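Local coordinates for protein acyl-CoA thioesterase II TesB2 (Mycobacterium marinum, PDB 3U0A) that probably hydrolyses fatty acyl-CoA thioesters to free fatty acids and coenzyme A, as a double-hotdog thioesterase of the C/M/P thioester hydrolase family, at residues A[118-130]-A[254-266]. Numbering follows the deposited sequence.
Sequences SHQDAMPAAPPPD and HGKIFTQGGELVA. With SO4 (sulfate ion), chain L.
The proline-rich linker between the two hotdog repeats crosses the hairpin of strands 250-259 and 264-275; Met123 packs on its type I turn (Thr259 to Gly262) at Gly262, and Gln120 bonds to Leu264 just after it. The CA of Met123 sits over one face of the Phe258 ring, 4.1 Å from the centroid, a CH-pi contact; CD1 of Leu264 covers the opposite face toward the rim. Met123 places CG opposite its backbone N (chi1 -162°) and stays extended, which carries the chain past the ring toward the turn, with SD 3.6 Å from Gly262 CA and in an oblique Met-aromatic contact with Phe258. Pro124 adds its CD, 3.6 Å from Phe258 CE2. Gln120 reaches the hairpin with its amide: OE1 accepts the backbone N-H of Leu264 at 2.7 Å, nearly straight at the hydrogen (165°), the donor tilted 32° from the carbonyl plane. Asp121 OD1 accepts the backbone N-H of Ala169 of the second subunit, while Lys256 gives a weak bond to a sulfate ion probably from the crystallisation liquor. Between these two segments the contact is mainly apolar, and its single hydrogen bond ties the Gln120 amide to the first residue of strand 264-275.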
# COMPACT_ATOMS: atom_id res chain seq x y z
N SER A 118 -10.06 19.03 -1.38
CA SER A 118 -10.09 18.66 0.04
C SER A 118 -11.27 17.76 0.38
O SER A 118 -12.38 18.08 0.01
CB SER A 118 -10.24 19.90 0.90
OG SER A 118 -9.03 20.20 1.50
N HIS A 119 -11.02 16.67 1.10
CA HIS A 119 -12.09 15.90 1.75
C HIS A 119 -11.49 14.85 2.64
O HIS A 119 -10.29 14.54 2.52
CB HIS A 119 -13.05 15.26 0.73
CG HIS A 119 -12.38 14.30 -0.21
ND1 HIS A 119 -12.01 14.63 -1.44
CD2 HIS A 119 -12.05 12.97 -0.06
CE1 HIS A 119 -11.46 13.57 -2.04
NE2 HIS A 119 -11.50 12.56 -1.19
N GLN A 120 -12.32 14.30 3.54
CA GLN A 120 -11.91 13.13 4.35
C GLN A 120 -13.12 12.36 4.87
O GLN A 120 -14.20 12.92 4.98
CB GLN A 120 -11.01 13.53 5.52
CG GLN A 120 -11.74 14.15 6.70
CD GLN A 120 -10.79 14.75 7.74
OE1 GLN A 120 -10.46 14.09 8.75
NE2 GLN A 120 -10.36 16.01 7.52
N ASP A 121 -12.94 11.08 5.16
CA ASP A 121 -14.01 10.27 5.73
C ASP A 121 -14.21 10.74 7.17
O ASP A 121 -13.29 11.23 7.82
CB ASP A 121 -13.67 8.76 5.71
CG ASP A 121 -13.72 8.15 4.32
OD1 ASP A 121 -14.19 8.81 3.38
OD2 ASP A 121 -13.27 6.99 4.15
N ALA A 122 -15.42 10.57 7.67
CA ALA A 122 -15.73 10.95 9.03
C ALA A 122 -15.08 9.94 9.98
O ALA A 122 -14.95 8.74 9.68
CB ALA A 122 -17.24 11.01 9.25
N MET A 123 -14.66 10.44 11.13
CA MET A 123 -14.23 9.59 12.18
C MET A 123 -15.36 8.62 12.57
O MET A 123 -16.46 9.06 12.82
CB MET A 123 -13.84 10.42 13.39
CG MET A 123 -12.97 9.62 14.34
SD MET A 123 -12.65 10.56 15.81
CE MET A 123 -11.72 9.42 16.85
N PRO A 124 -15.07 7.31 12.65
CA PRO A 124 -16.06 6.37 13.12
C PRO A 124 -16.43 6.61 14.57
O PRO A 124 -15.64 7.17 15.35
CB PRO A 124 -15.38 5.01 12.97
CG PRO A 124 -13.96 5.33 13.15
CD PRO A 124 -13.76 6.67 12.48
N ALA A 125 -17.66 6.22 14.91
CA ALA A 125 -18.11 6.23 16.27
C ALA A 125 -17.23 5.28 17.06
O ALA A 125 -17.20 4.07 16.80
CB ALA A 125 -19.58 5.80 16.36
N ALA A 126 -16.46 5.84 17.98
CA ALA A 126 -15.72 5.07 18.96
C ALA A 126 -16.05 5.69 20.32
O ALA A 126 -16.57 6.83 20.39
CB ALA A 126 -14.23 5.09 18.68
N PRO A 127 -15.84 4.92 21.39
CA PRO A 127 -16.05 5.51 22.68
C PRO A 127 -14.78 6.27 23.04
O PRO A 127 -13.72 5.95 22.51
CB PRO A 127 -16.28 4.31 23.60
CG PRO A 127 -15.65 3.17 22.89
CD PRO A 127 -15.75 3.46 21.44
N PRO A 128 -14.89 7.29 23.92
CA PRO A 128 -13.67 7.98 24.27
C PRO A 128 -12.67 7.04 24.97
O PRO A 128 -13.07 6.02 25.53
CB PRO A 128 -14.14 9.09 25.21
CG PRO A 128 -15.53 9.37 24.79
CD PRO A 128 -16.08 8.06 24.29
N PRO A 129 -11.38 7.38 24.92
CA PRO A 129 -10.40 6.50 25.60
C PRO A 129 -10.52 6.51 27.12
O PRO A 129 -10.23 5.51 27.77
CB PRO A 129 -9.05 7.12 25.19
CG PRO A 129 -9.37 8.55 24.87
CD PRO A 129 -10.76 8.56 24.30
N ASP A 130 -10.99 7.63 27.65
CA ASP A 130 -10.90 7.82 29.10
C ASP A 130 -11.73 6.83 29.90
O ASP A 130 -11.34 6.48 31.04
CB ASP A 130 -11.16 9.27 29.52
CG ASP A 130 -9.88 10.03 29.82
OD1 ASP A 130 -8.79 9.50 29.49
OD2 ASP A 130 -9.96 11.14 30.39
N HIS A 254 -5.43 -3.41 7.33
CA HIS A 254 -5.70 -2.08 6.81
C HIS A 254 -6.16 -1.20 7.91
O HIS A 254 -7.02 -1.62 8.72
CB HIS A 254 -6.82 -2.16 5.78
CG HIS A 254 -7.32 -0.81 5.35
ND1 HIS A 254 -6.63 -0.02 4.52
CD2 HIS A 254 -8.47 -0.10 5.71
CE1 HIS A 254 -7.31 1.13 4.33
NE2 HIS A 254 -8.44 1.08 5.06
N GLY A 255 -5.68 0.04 7.95
CA GLY A 255 -6.24 0.97 8.89
C GLY A 255 -6.09 2.43 8.60
O GLY A 255 -5.31 2.81 7.74
N LYS A 256 -6.86 3.23 9.35
CA LYS A 256 -6.83 4.68 9.29
C LYS A 256 -6.64 5.23 10.69
O LYS A 256 -7.14 4.69 11.64
CB LYS A 256 -8.13 5.24 8.72
CG LYS A 256 -8.71 4.42 7.61
CD LYS A 256 -9.51 5.31 6.67
CE LYS A 256 -9.99 4.52 5.44
NZ LYS A 256 -11.09 3.56 5.75
N ILE A 257 -5.92 6.32 10.80
CA ILE A 257 -5.60 6.87 12.09
C ILE A 257 -6.15 8.28 12.19
O ILE A 257 -5.94 9.10 11.31
CB ILE A 257 -4.08 6.81 12.32
CG1 ILE A 257 -3.67 5.38 12.58
CG2 ILE A 257 -3.69 7.62 13.53
CD1 ILE A 257 -2.50 4.93 11.76
N PHE A 258 -6.93 8.52 13.24
CA PHE A 258 -7.53 9.82 13.47
C PHE A 258 -7.02 10.42 14.77
O PHE A 258 -6.66 9.69 15.70
CB PHE A 258 -9.01 9.72 13.58
CG PHE A 258 -9.67 9.17 12.39
CD1 PHE A 258 -10.28 10.02 11.50
CD2 PHE A 258 -9.78 7.82 12.21
CE1 PHE A 258 -10.95 9.53 10.40
CE2 PHE A 258 -10.44 7.31 11.11
CZ PHE A 258 -11.02 8.16 10.20
N THR A 259 -7.00 11.74 14.83
CA THR A 259 -6.82 12.45 16.09
C THR A 259 -8.15 12.39 16.84
O THR A 259 -9.18 11.99 16.25
CB THR A 259 -6.45 13.93 15.88
OG1 THR A 259 -7.57 14.65 15.37
CG2 THR A 259 -5.28 14.06 14.90
N GLN A 260 -8.14 12.80 18.09
CA GLN A 260 -9.35 12.79 18.87
C GLN A 260 -10.38 13.82 18.34
O GLN A 260 -11.58 13.60 18.40
CB GLN A 260 -9.04 13.04 20.32
CG GLN A 260 -9.96 12.27 21.24
CD GLN A 260 -9.63 12.52 22.71
OE1 GLN A 260 -8.74 13.31 23.03
NE2 GLN A 260 -10.35 11.84 23.60
N GLY A 261 -9.91 14.93 17.79
CA GLY A 261 -10.81 15.89 17.15
C GLY A 261 -11.31 15.45 15.77
O GLY A 261 -12.03 16.20 15.10
N GLY A 262 -10.94 14.25 15.34
CA GLY A 262 -11.58 13.61 14.18
C GLY A 262 -10.87 13.82 12.87
O GLY A 262 -11.42 13.50 11.84
N GLU A 263 -9.65 14.35 12.90
CA GLU A 263 -8.88 14.53 11.70
C GLU A 263 -8.24 13.21 11.28
O GLU A 263 -7.54 12.59 12.08
CB GLU A 263 -7.76 15.54 11.92
CG GLU A 263 -8.19 16.95 12.26
CD GLU A 263 -8.76 17.74 11.06
OE1 GLU A 263 -8.08 17.84 10.00
OE2 GLU A 263 -9.90 18.30 11.20
N LEU A 264 -8.45 12.83 10.02
CA LEU A 264 -7.80 11.66 9.44
C LEU A 264 -6.38 12.07 9.04
O LEU A 264 -6.20 12.96 8.23
CB LEU A 264 -8.60 11.16 8.21
CG LEU A 264 -7.97 10.11 7.32
CD1 LEU A 264 -7.66 8.84 8.09
CD2 LEU A 264 -8.93 9.82 6.20
N VAL A 265 -5.39 11.40 9.63
CA VAL A 265 -4.00 11.84 9.53
C VAL A 265 -3.09 10.84 8.87
O VAL A 265 -2.06 11.26 8.36
CB VAL A 265 -3.44 12.19 10.93
CG1 VAL A 265 -4.31 13.27 11.58
CG2 VAL A 265 -3.38 10.98 11.84
N ALA A 266 -3.45 9.54 8.88
CA ALA A 266 -2.70 8.47 8.17
C ALA A 266 -3.54 7.23 7.81
O ALA A 266 -4.53 6.90 8.48
CB ALA A 266 -1.43 8.07 8.93
S SO4 L . -12.72 0.49 3.88
O1 SO4 L . -11.41 1.11 3.51
O2 SO4 L . -13.04 -0.67 2.95
O3 SO4 L . -12.65 0.10 5.33
O4 SO4 L . -13.78 1.55 3.68